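Local atomic coordinates of Alr1585 protein (Nostoc sp., PDB entry 5C2I), a protein that is a DyP-type peroxidase that probably uses hydrogen peroxide at a heme iron to oxidise dyes and other substrates. Residues K247-S252 with A458-F463; F225-P230 with T311-Y316; R403-Q408 with P419-P424. The protein carries 1 engineered substitution. One frame throughout, in Å; residues are numbered along the deposited sequence.

The three contacts are separate and none touches another. Interaction 3 lines the heme itself: Leu-420 and Ile-421 belong to its pocket and pack on the porphyrin. Interaction 2 lies near the propionate end, with the side chain of Asn-312 about 5 Å from the heme. The nearest atoms of these two contacts are about 9 Å apart, and their centres 24 Å. Interaction 1 is remote. Its centre is 34 Å from that of interaction 3, across the centre of the chain, and 32 Å from that of interaction 2. Along the sequence, the segments of interactions 1 and 2 alternate. Both segments of interaction 3 fall between 247-252 and 458-463.

Interaction 1 (K247-S252 with A458-F463); sequences KDSYGS and APSISF
Ala-458 N donates to Ser-252 O over 2.9 Å, and the N-H...O angle of 173° makes the bond almost straight. It arrives nearly along the C=O axis. This is an antiparallel pairing of strands 250-261 and 448-458, in the C-terminal part of a DyP-type peroxidase fold. The return bond, Ser-252 N to Ala-458 O, is weak. Gly-251 explains how closely the chains pass here. Its CA lies 3.1 Å from Ala-458 O, and a CB at this position would run into that oxygen. Beyond this point direct backbone bonding gives way to water 1, which is 2.8 Å from Tyr-250 O and 2.9 Å from Pro-459 O. Gln-31 also bonds Pro-459 O.

Three serines then carry the contact to the start of helix 461-465. The CB atoms of Ser-249 and Ser-460 meet at 3.8 Å. Their hydroxyls go to different partners: Ser-249 OG bonds Asp-29 OD2 and Thr-246, while Ser-460 OG bonds Asp-241. Ser-462 OG also bonds Asp-29 OD2, and Asn-245 N as well. One carboxylate oxygen therefore ties both segments to helix 24-29, which probably fixes the rotation of the two serine hydroxyls. Ser-460 is the N-cap of its helix. Its OG sits between the backbone N and the carbonyl carbon (chi1 66°), turned toward the first helical turn. There it accepts a weak capping bond from Phe-463 N at 3.4 Å.

Interaction 2 (F225-P230 with T311-Y316); sequences FDKWDP and TNNFNY
Phe-225 touches Asn-313 through its backbone, its carbonyl carbon C lying 3.7 Å from Asn-313 OD1. Its ring turns back within its own segment, where Pro-230 CD lies over one face, toward the rim. Asp-226 comes next. Its OD1 accepts from Asn-313 ND2 over 2.8 Å, in a nearly straight bond (176°). OD1 lies in the amide plane of Asn-313, while ND2 meets the carboxylate on its syn side, 30° out of the carboxylate plane. At Lys-227 the backbone does the work. Lys-227 N donates to Asn-313 OD1 at 2.9 Å, so the one amide pairs with two successive residues. Asn-313 CG stands anti to the backbone N (chi1 -173°), which extends the amide across to them. Water 2 gives OD1 a second donor and also bonds Trp-228 O. Replacing Asn-313 by an alanine would probably leave Asp-226 OD1 and Lys-227 N without these mates and let the 225-230 loop shift. Lys-227 O accepts from Asn-315 ND2 over 2.9 Å, in the carbonyl plane and on a lone pair. The CB of Lys-227 packs on Phe-314 CA at 3.7 Å, CG and CD pass the amides of Asn-313 and Asn-315, and the end of the chain leads away.

Trp-228 is buried. Its CB meets Phe-314 O at 3.5 Å, and water 3 joins its NE1 to Asn-312 ND2, the latter by a weak bond. Arg-337 makes cation-pi contacts with Trp-228 and Phe-314, and bonds Asn-312 OD1, Phe-314 O and the heme. Two loops thus meet, one folded by an ST turn at Thr-311 and an inverse gamma turn centred on Asn-313. Through Arg-337 they form a second shell beside the heme propionates of this DyP-type peroxidase.

Interaction 3 (R403-Q408 with P419-P424); sequences RWANPQ and PLIGQP. With HEM (protoporphyrin IX containing Fe), chain E.
Ala-405 and Ile-421 make the tight, apolar side of this contact, with Ala-405 CB against Ile-421 CD1 at 3.7 Å. Ile-421 is also pressed on the heme. Its CG2 lies 3.5 Å from the heme meso carbon CHC, and its CD1 lies 3.6 Å from the pyrrole carbon C2C. With CG1 between the backbone N and the carbonyl carbon (chi1 66°) and the chain extended beyond it, CD1 is carried between the porphyrin and Ala-405. Leu-420 lies alongside, with CD2 3.6 Å from heme C1B. Both side chains also touch His-330 and Ile-448. They pack on part of the porphyrin face opposite water 5, which binds the iron at 2.3 Å. This is the heme pocket of a DyP-type peroxidase. Here helix 397-405, with a wider pi-type turn at 403-405, backs the loop that lines the pocket.

Away from the heme the contact turns polar. Asn-406 OD1 accepts from Gln-423 N at 2.9 Å in a straight bond (179°), with the donor well above the carbonyl plane. Gln-401 NE2 donates to the same oxygen, and also to Ile-421 O. Asn-406 ND2 bonds Leu-132 O, so both ends of the amide are held and its rotation is fixed. The looser edge is bridged by water. Pro-424, exposed and preceded by a cis peptide bond, is linked to Asn-406 through water 4. This water donates to Asn-406 O and, at 2.7 Å, to Pro-424 O.

Interaction 1 (K247-S252 with A458-F463)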
loop_
_atom_site.group_PDB
_atom_site.type_symbol
_atom_site.label_atom_id
_atom_site.label_comp_id
_atom_site.label_asym_id
_atom_site.label_seq_id
_atom_site.Cartn_x
_atom_site.Cartn_y
_atom_site.Cartn_z
ATOM N N LYS A 247 -10.348 45.485 17.433
ATOM C CA LYS A 247 -9.298 46.461 17.163
ATOM C C LYS A 247 -8.343 45.906 16.078
ATOM O O LYS A 247 -7.579 46.651 15.481
ATOM C CB LYS A 247 -8.503 46.802 18.430
ATOM C CG LYS A 247 -9.291 47.422 19.570
ATOM C CD LYS A 247 -9.924 48.714 19.152
ATOM C CE LYS A 247 -10.496 49.387 20.391
ATOM N NZ LYS A 247 -11.737 50.126 20.065
ATOM N N ASP A 248 -8.401 44.598 15.852
ATOM C CA ASP A 248 -7.463 43.918 15.011
ATOM C C ASP A 248 -8.171 42.944 14.079
ATOM O O ASP A 248 -7.818 41.789 14.025
ATOM C CB ASP A 248 -6.456 43.202 15.946
ATOM C CG ASP A 248 -5.380 44.125 16.461
ATOM O OD1 ASP A 248 -5.032 45.102 15.755
ATOM O OD2 ASP A 248 -4.838 43.848 17.530
ATOM N N SER A 249 -9.152 43.432 13.337
ATOM C CA SER A 249 -9.933 42.612 12.385
ATOM C C SER A 249 -9.403 42.725 10.970
ATOM O O SER A 249 -9.484 43.807 10.347
ATOM C CB SER A 249 -11.385 43.089 12.376
ATOM O OG SER A 249 -12.004 42.824 13.626
ATOM N N TYR A 250 -8.861 41.617 10.455
ATOM C CA TYR A 250 -8.197 41.619 9.159
ATOM C C TYR A 250 -8.754 40.565 8.249
ATOM O O TYR A 250 -9.354 39.568 8.718
ATOM C CB TYR A 250 -6.680 41.389 9.324
ATOM C CG TYR A 250 -5.981 42.591 9.870
ATOM C CD1 TYR A 250 -6.008 42.884 11.223
ATOM C CD2 TYR A 250 -5.332 43.486 9.013
ATOM C CE1 TYR A 250 -5.406 44.029 11.730
ATOM C CE2 TYR A 250 -4.743 44.633 9.524
ATOM C CZ TYR A 250 -4.777 44.899 10.868
ATOM O OH TYR A 250 -4.188 46.047 11.362
ATOM N N GLY A 251 -8.524 40.795 6.954
ATOM C CA GLY A 251 -8.876 39.873 5.901
ATOM C C GLY A 251 -7.788 39.885 4.820
ATOM O O GLY A 251 -6.695 40.454 5.020
ATOM N N SER A 252 -8.083 39.230 3.703
ATOM C CA SER A 252 -7.170 39.137 2.576
ATOM C C SER A 252 -7.959 38.953 1.315
ATOM O O SER A 252 -9.100 38.494 1.342
ATOM C CB SER A 252 -6.172 37.974 2.773
ATOM O OG SER A 252 -5.185 37.968 1.726
ATOM N N ALA A 458 -11.761 37.620 1.886
ATOM C CA ALA A 458 -11.980 36.817 3.084
ATOM C C ALA A 458 -12.224 37.778 4.237
ATOM O O ALA A 458 -11.274 38.369 4.739
ATOM C CB ALA A 458 -10.762 35.957 3.375
ATOM N N PRO A 459 -13.494 37.964 4.668
ATOM C CA PRO A 459 -13.723 38.928 5.729
ATOM C C PRO A 459 -13.272 38.434 7.097
ATOM O O PRO A 459 -13.039 37.250 7.279
ATOM C CB PRO A 459 -15.254 39.138 5.700
ATOM C CG PRO A 459 -15.725 38.496 4.449
ATOM C CD PRO A 459 -14.746 37.404 4.156
ATOM N N SER A 460 -13.155 39.352 8.047
ATOM C CA SER A 460 -12.904 38.999 9.434
ATOM C C SER A 460 -14.089 38.194 9.928
ATOM O O SER A 460 -15.222 38.324 9.403
ATOM C CB SER A 460 -12.735 40.275 10.280
ATOM O OG SER A 460 -13.941 41.030 10.357
ATOM N N ILE A 461 -13.828 37.332 10.896
ATOM C CA ILE A 461 -14.837 36.459 11.446
ATOM C C ILE A 461 -15.939 37.254 12.186
ATOM O O ILE A 461 -17.128 36.953 12.011
ATOM C CB ILE A 461 -14.199 35.373 12.338
ATOM C CG1 ILE A 461 -13.354 34.449 11.427
ATOM C CG2 ILE A 461 -15.279 34.612 13.100
ATOM C CD1 ILE A 461 -12.437 33.492 12.161
ATOM N N SER A 462 -15.549 38.282 12.926
ATOM C CA SER A 462 -16.511 39.124 13.660
ATOM C C SER A 462 -17.500 39.788 12.719
ATOM O O SER A 462 -18.703 39.857 13.026
ATOM C CB SER A 462 -15.804 40.171 14.557
ATOM O OG SER A 462 -14.976 41.053 13.791
ATOM N N PHE A 463 -17.045 40.247 11.565
ATOM C CA PHE A 463 -17.956 40.797 10.578
ATOM C C PHE A 463 -19.049 39.788 10.227
ATOM O O PHE A 463 -20.265 40.123 10.246
ATOM C CB PHE A 463 -17.238 41.234 9.326
ATOM C CG PHE A 463 -18.134 41.494 8.159
ATOM C CD1 PHE A 463 -18.905 42.649 8.087
ATOM C CD2 PHE A 463 -18.166 40.638 7.079
ATOM C CE1 PHE A 463 -19.723 42.925 7.006
ATOM C CE2 PHE A 463 -18.984 40.909 5.954
ATOM C CZ PHE A 463 -19.777 42.044 5.921
HETATM O O HOH W 1 -10.175 37.075 7.796
#

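Interaction 2 (F225-P230 with T311-Y316)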
loop_
_atom_site.group_PDB
_atom_site.type_symbol
_atom_site.label_atom_id
_atom_site.label_comp_id
_atom_site.label_asym_id
_atom_site.label_seq_id
_atom_site.Cartn_x
_atom_site.Cartn_y
_atom_site.Cartn_z
ATOM N N PHE A 225 18.658 30.822 5.184
ATOM C CA PHE A 225 18.164 31.831 4.173
ATOM C C PHE A 225 19.306 32.647 3.587
ATOM O O PHE A 225 19.124 33.812 3.289
ATOM C CB PHE A 225 17.157 32.824 4.824
ATOM C CG PHE A 225 15.917 32.191 5.390
ATOM C CD1 PHE A 225 15.324 31.066 4.818
ATOM C CD2 PHE A 225 15.284 32.785 6.493
ATOM C CE1 PHE A 225 14.172 30.525 5.385
ATOM C CE2 PHE A 225 14.140 32.239 7.052
ATOM C CZ PHE A 225 13.565 31.115 6.477
ATOM N N ASP A 226 20.499 32.078 3.471
ATOM C CA ASP A 226 21.647 32.897 3.058
ATOM C C ASP A 226 21.620 33.364 1.592
ATOM O O ASP A 226 22.376 34.268 1.247
ATOM C CB ASP A 226 22.984 32.298 3.479
ATOM C CG ASP A 226 23.351 31.009 2.806
ATOM O OD1 ASP A 226 22.789 30.599 1.808
ATOM O OD2 ASP A 226 24.320 30.405 3.334
ATOM N N LYS A 227 20.774 32.786 0.755
ATOM C CA LYS A 227 20.616 33.274 -0.635
ATOM C C LYS A 227 19.273 33.948 -0.949
ATOM O O LYS A 227 19.150 34.699 -1.928
ATOM C CB LYS A 227 20.818 32.107 -1.617
ATOM C CG LYS A 227 22.211 31.497 -1.552
ATOM C CD LYS A 227 23.253 32.477 -2.079
ATOM C CE LYS A 227 24.661 32.019 -1.694
ATOM N NZ LYS A 227 25.009 30.857 -2.531
ATOM N N TRP A 228 18.258 33.663 -0.163
ATOM C CA TRP A 228 16.909 34.178 -0.390
ATOM C C TRP A 228 16.168 34.195 0.932
ATOM O O TRP A 228 16.153 33.182 1.637
ATOM C CB TRP A 228 16.116 33.289 -1.360
ATOM C CG TRP A 228 14.667 33.593 -1.438
ATOM C CD1 TRP A 228 13.632 32.856 -0.888
ATOM C CD2 TRP A 228 14.035 34.734 -2.076
ATOM N NE1 TRP A 228 12.431 33.433 -1.208
ATOM C CE2 TRP A 228 12.643 34.583 -1.923
ATOM C CE3 TRP A 228 14.509 35.815 -2.814
ATOM C CZ2 TRP A 228 11.712 35.515 -2.438
ATOM C CZ3 TRP A 228 13.577 36.734 -3.334
ATOM C CH2 TRP A 228 12.226 36.586 -3.122
ATOM N N ASP A 229 15.573 35.342 1.259
ATOM C CA ASP A 229 14.711 35.479 2.439
ATOM C C ASP A 229 13.237 35.319 2.050
ATOM O O ASP A 229 12.659 36.216 1.453
ATOM C CB ASP A 229 14.953 36.853 3.074
ATOM C CG ASP A 229 14.141 37.081 4.343
ATOM O OD1 ASP A 229 13.359 36.181 4.753
ATOM O OD2 ASP A 229 14.323 38.169 4.937
ATOM N N PRO A 230 12.588 34.186 2.421
ATOM C CA PRO A 230 11.199 33.973 2.066
ATOM C C PRO A 230 10.154 34.650 2.978
ATOM O O PRO A 230 8.973 34.646 2.677
ATOM C CB PRO A 230 11.045 32.468 2.233
ATOM C CG PRO A 230 11.893 32.187 3.420
ATOM C CD PRO A 230 13.130 33.053 3.209
ATOM N N THR A 311 15.415 22.299 -2.472
ATOM C CA THR A 311 15.934 23.544 -1.956
ATOM C C THR A 311 15.170 24.757 -2.516
ATOM O O THR A 311 14.717 24.733 -3.659
ATOM C CB THR A 311 17.451 23.683 -2.236
ATOM O OG1 THR A 311 17.971 24.731 -1.412
ATOM C CG2 THR A 311 17.752 23.981 -3.693
ATOM N N ASN A 312 15.061 25.801 -1.688
ATOM C CA ASN A 312 14.629 27.130 -2.115
ATOM C C ASN A 312 15.668 28.189 -1.916
ATOM O O ASN A 312 15.393 29.404 -2.078
ATOM C CB ASN A 312 13.317 27.527 -1.428
ATOM C CG ASN A 312 12.546 28.555 -2.248
ATOM O OD1 ASN A 312 12.521 28.488 -3.478
ATOM N ND2 ASN A 312 11.974 29.517 -1.576
ATOM N N ASN A 313 16.885 27.733 -1.580
ATOM C CA ASN A 313 17.889 28.652 -1.176
ATOM C C ASN A 313 18.733 29.034 -2.373
ATOM O O ASN A 313 19.832 28.542 -2.551
ATOM C CB ASN A 313 18.770 28.100 -0.073
ATOM C CG ASN A 313 19.712 29.144 0.459
ATOM O OD1 ASN A 313 19.281 30.270 0.786
ATOM N ND2 ASN A 313 20.993 28.788 0.612
ATOM N N PHE A 314 18.214 29.941 -3.185
ATOM C CA PHE A 314 18.983 30.394 -4.290
ATOM C C PHE A 314 18.490 31.723 -4.747
ATOM O O PHE A 314 17.379 32.170 -4.390
ATOM C CB PHE A 314 18.915 29.392 -5.451
ATOM C CG PHE A 314 17.546 29.219 -6.049
ATOM C CD1 PHE A 314 16.642 28.337 -5.509
ATOM C CD2 PHE A 314 17.153 29.981 -7.143
ATOM C CE1 PHE A 314 15.365 28.207 -6.040
ATOM C CE2 PHE A 314 15.894 29.849 -7.674
ATOM C CZ PHE A 314 14.976 28.957 -7.121
ATOM N N ASN A 315 19.346 32.352 -5.530
ATOM C CA ASN A 315 18.920 33.521 -6.253
ATOM C C ASN A 315 19.566 33.352 -7.630
ATOM O O ASN A 315 20.119 32.290 -7.943
ATOM C CB ASN A 315 19.307 34.801 -5.500
ATOM C CG ASN A 315 20.790 34.875 -5.196
ATOM O OD1 ASN A 315 21.602 34.662 -6.075
ATOM N ND2 ASN A 315 21.152 35.108 -3.946
ATOM N N TYR A 316 19.500 34.371 -8.456
ATOM C CA TYR A 316 20.063 34.202 -9.786
ATOM C C TYR A 316 21.390 34.993 -9.957
ATOM O O TYR A 316 21.856 35.222 -11.095
ATOM C CB TYR A 316 19.027 34.648 -10.795
ATOM C CG TYR A 316 17.753 33.815 -10.734
ATOM C CD1 TYR A 316 17.777 32.469 -11.053
ATOM C CD2 TYR A 316 16.526 34.382 -10.383
ATOM C CE1 TYR A 316 16.617 31.704 -11.012
ATOM C CE2 TYR A 316 15.347 33.616 -10.319
ATOM C CZ TYR A 316 15.399 32.287 -10.615
ATOM O OH TYR A 316 14.237 31.528 -10.556
HETATM O O HOH W 2 16.536 30.587 1.463
HETATM O O HOH W 3 9.966 32.037 -1.043
#

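Interaction 3 (R403-Q408 with P419-P424)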
loop_
_atom_site.group_PDB
_atom_site.type_symbol
_atom_site.label_atom_id
_atom_site.label_comp_id
_atom_site.label_asym_id
_atom_site.label_seq_id
_atom_site.Cartn_x
_atom_site.Cartn_y
_atom_site.Cartn_z
ATOM N N ARG A 403 2.286 41.974 -16.080
ATOM C CA ARG A 403 3.524 42.733 -16.269
ATOM C C ARG A 403 4.752 41.853 -16.345
ATOM O O ARG A 403 5.790 42.260 -16.886
ATOM C CB ARG A 403 3.686 43.765 -15.138
ATOM C CG ARG A 403 2.469 44.692 -14.957
ATOM C CD ARG A 403 2.527 45.905 -15.853
ATOM N NE ARG A 403 3.711 46.756 -15.609
ATOM C CZ ARG A 403 3.739 47.878 -14.874
ATOM N NH1 ARG A 403 2.644 48.334 -14.270
ATOM N NH2 ARG A 403 4.891 48.549 -14.738
ATOM N N TRP A 404 4.694 40.675 -15.750
ATOM C CA TRP A 404 5.850 39.756 -15.710
ATOM C C TRP A 404 5.675 38.549 -16.639
ATOM O O TRP A 404 6.436 38.394 -17.602
ATOM C CB TRP A 404 6.150 39.308 -14.275
ATOM C CG TRP A 404 6.715 40.424 -13.412
ATOM C CD1 TRP A 404 7.076 41.698 -13.817
ATOM C CD2 TRP A 404 7.080 40.329 -12.022
ATOM N NE1 TRP A 404 7.579 42.393 -12.746
ATOM C CE2 TRP A 404 7.607 41.565 -11.646
ATOM C CE3 TRP A 404 7.003 39.313 -11.075
ATOM C CZ2 TRP A 404 8.082 41.818 -10.330
ATOM C CZ3 TRP A 404 7.435 39.566 -9.764
ATOM C CH2 TRP A 404 7.964 40.804 -9.408
ATOM N N ALA A 405 4.666 37.734 -16.384
ATOM C CA ALA A 405 4.459 36.525 -17.169
ATOM C C ALA A 405 4.137 36.777 -18.648
ATOM O O ALA A 405 4.782 36.206 -19.534
ATOM C CB ALA A 405 3.422 35.623 -16.518
ATOM N N ASN A 406 3.168 37.623 -18.927
ATOM C CA ASN A 406 2.726 37.832 -20.300
ATOM C C ASN A 406 3.702 38.562 -21.222
ATOM O O ASN A 406 3.881 38.133 -22.352
ATOM C CB ASN A 406 1.384 38.570 -20.323
ATOM C CG ASN A 406 0.245 37.751 -19.735
ATOM O OD1 ASN A 406 0.376 36.560 -19.450
ATOM N ND2 ASN A 406 -0.887 38.407 -19.559
ATOM N N PRO A 407 4.345 39.655 -20.752
ATOM C CA PRO A 407 5.018 40.473 -21.762
ATOM C C PRO A 407 6.286 39.848 -22.349
ATOM O O PRO A 407 7.096 39.243 -21.626
ATOM C CB PRO A 407 5.404 41.737 -20.999
ATOM C CG PRO A 407 4.405 41.819 -19.878
ATOM C CD PRO A 407 4.208 40.383 -19.475
ATOM N N GLN A 408 6.456 40.029 -23.660
ATOM C CA GLN A 408 7.671 39.490 -24.317
ATOM C C GLN A 408 8.949 40.215 -23.856
ATOM O O GLN A 408 10.014 39.653 -23.969
ATOM C CB GLN A 408 7.553 39.469 -25.836
ATOM C CG GLN A 408 7.548 40.855 -26.429
ATOM C CD GLN A 408 7.828 40.942 -27.944
ATOM O OE1 GLN A 408 7.034 40.533 -28.761
ATOM N NE2 GLN A 408 8.949 41.562 -28.301
ATOM N N PRO A 419 6.543 30.428 -20.751
ATOM C CA PRO A 419 6.034 29.367 -21.640
ATOM C C PRO A 419 5.020 28.464 -20.955
ATOM O O PRO A 419 4.250 27.769 -21.624
ATOM C CB PRO A 419 7.290 28.564 -21.982
ATOM C CG PRO A 419 8.149 28.748 -20.763
ATOM C CD PRO A 419 7.944 30.188 -20.377
ATOM N N LEU A 420 4.942 28.558 -19.629
ATOM C CA LEU A 420 3.944 27.815 -18.888
ATOM C C LEU A 420 2.604 28.527 -18.819
ATOM O O LEU A 420 1.585 27.931 -19.134
ATOM C CB LEU A 420 4.497 27.552 -17.460
ATOM C CG LEU A 420 3.766 26.518 -16.631
ATOM C CD1 LEU A 420 3.889 25.134 -17.260
ATOM C CD2 LEU A 420 4.300 26.494 -15.187
ATOM N N ILE A 421 2.584 29.821 -18.434
ATOM C CA ILE A 421 1.334 30.530 -18.164
ATOM C C ILE A 421 1.163 31.851 -18.923
ATOM O O ILE A 421 0.111 32.509 -18.817
ATOM C CB ILE A 421 1.167 30.872 -16.647
ATOM C CG1 ILE A 421 2.223 31.875 -16.191
ATOM C CG2 ILE A 421 1.185 29.648 -15.802
ATOM C CD1 ILE A 421 1.904 32.613 -14.898
ATOM N N GLY A 422 2.143 32.253 -19.721
ATOM C CA GLY A 422 2.057 33.500 -20.416
ATOM C C GLY A 422 1.004 33.505 -21.521
ATOM O O GLY A 422 0.958 32.583 -22.336
ATOM N N GLN A 423 0.194 34.548 -21.569
ATOM C CA GLN A 423 -0.822 34.738 -22.643
ATOM C C GLN A 423 -0.642 36.091 -23.294
ATOM O O GLN A 423 -0.656 37.095 -22.583
ATOM C CB GLN A 423 -2.269 34.735 -22.081
ATOM C CG GLN A 423 -2.478 34.115 -20.790
ATOM C CD GLN A 423 -3.943 33.995 -20.408
ATOM O OE1 GLN A 423 -4.579 33.027 -20.762
ATOM N NE2 GLN A 423 -4.425 34.901 -19.574
ATOM N N PRO A 424 -0.560 36.144 -24.651
ATOM C CA PRO A 424 -0.581 35.004 -25.566
ATOM C C PRO A 424 0.748 34.277 -25.599
ATOM O O PRO A 424 1.765 34.838 -25.125
ATOM C CB PRO A 424 -0.854 35.659 -26.921
ATOM C CG PRO A 424 -0.231 37.041 -26.802
ATOM C CD PRO A 424 -0.550 37.430 -25.375
HETATM C CHA HEM E . 6.037 28.429 -8.897
HETATM C CHB HEM E . 3.505 25.475 -11.747
HETATM C CHC HEM E . 0.264 28.995 -12.479
HETATM C CHD HEM E . 2.957 31.982 -9.832
HETATM C C1A HEM E . 5.641 27.320 -9.627
HETATM C C2A HEM E . 6.363 26.093 -9.711
HETATM C C3A HEM E . 5.650 25.269 -10.510
HETATM C C4A HEM E . 4.486 25.972 -10.895
HETATM C CMA HEM E . 5.965 23.848 -10.889
HETATM C CAA HEM E . 7.694 25.742 -9.032
HETATM C CBA HEM E . 7.642 25.159 -7.618
HETATM C CGA HEM E . 6.998 26.162 -6.700
HETATM O O1A HEM E . 7.656 27.106 -6.173
HETATM O O2A HEM E . 5.793 26.050 -6.472
HETATM C C1B HEM E . 2.377 26.190 -12.146
HETATM C C2B HEM E . 1.326 25.645 -12.965
HETATM C C3B HEM E . 0.415 26.592 -13.134
HETATM C C4B HEM E . 0.949 27.775 -12.455
HETATM C CMB HEM E . 1.285 24.249 -13.476
HETATM C CAB HEM E . -0.901 26.581 -13.820
HETATM C CBB HEM E . -1.631 25.470 -14.028
HETATM C C1C HEM E . 0.739 30.161 -11.856
HETATM C C2C HEM E . 0.194 31.423 -11.970
HETATM C C3C HEM E . 0.979 32.272 -11.234
HETATM C C4C HEM E . 1.990 31.496 -10.656
HETATM C CMC HEM E . -1.058 31.823 -12.695
HETATM C CAC HEM E . 0.877 33.720 -11.056
HETATM C CBC HEM E . 0.395 34.612 -11.885
HETATM C C1D HEM E . 3.947 31.168 -9.285
HETATM C C2D HEM E . 4.919 31.702 -8.337
HETATM C C3D HEM E . 5.803 30.740 -8.110
HETATM C C4D HEM E . 5.313 29.590 -8.901
HETATM C CMD HEM E . 4.966 33.094 -7.728
HETATM C CAD HEM E . 6.969 30.812 -7.166
HETATM C CBD HEM E . 8.231 31.407 -7.800
HETATM C CGD HEM E . 9.318 31.477 -6.778
HETATM O O1D HEM E . 10.377 30.926 -7.068
HETATM O O2D HEM E . 9.179 32.079 -5.659
HETATM N NA HEM E . 4.533 27.261 -10.418
HETATM N NB HEM E . 2.138 27.448 -11.948
HETATM N NC HEM E . 1.895 30.218 -11.134
HETATM N ND HEM E . 4.258 29.925 -9.660
HETATM FE FE HEM E . 3.246 28.738 -10.794
HETATM O O HOH W 4 2.987 37.210 -24.850
HETATM O O HOH W 5 1.790 28.141 -9.065
#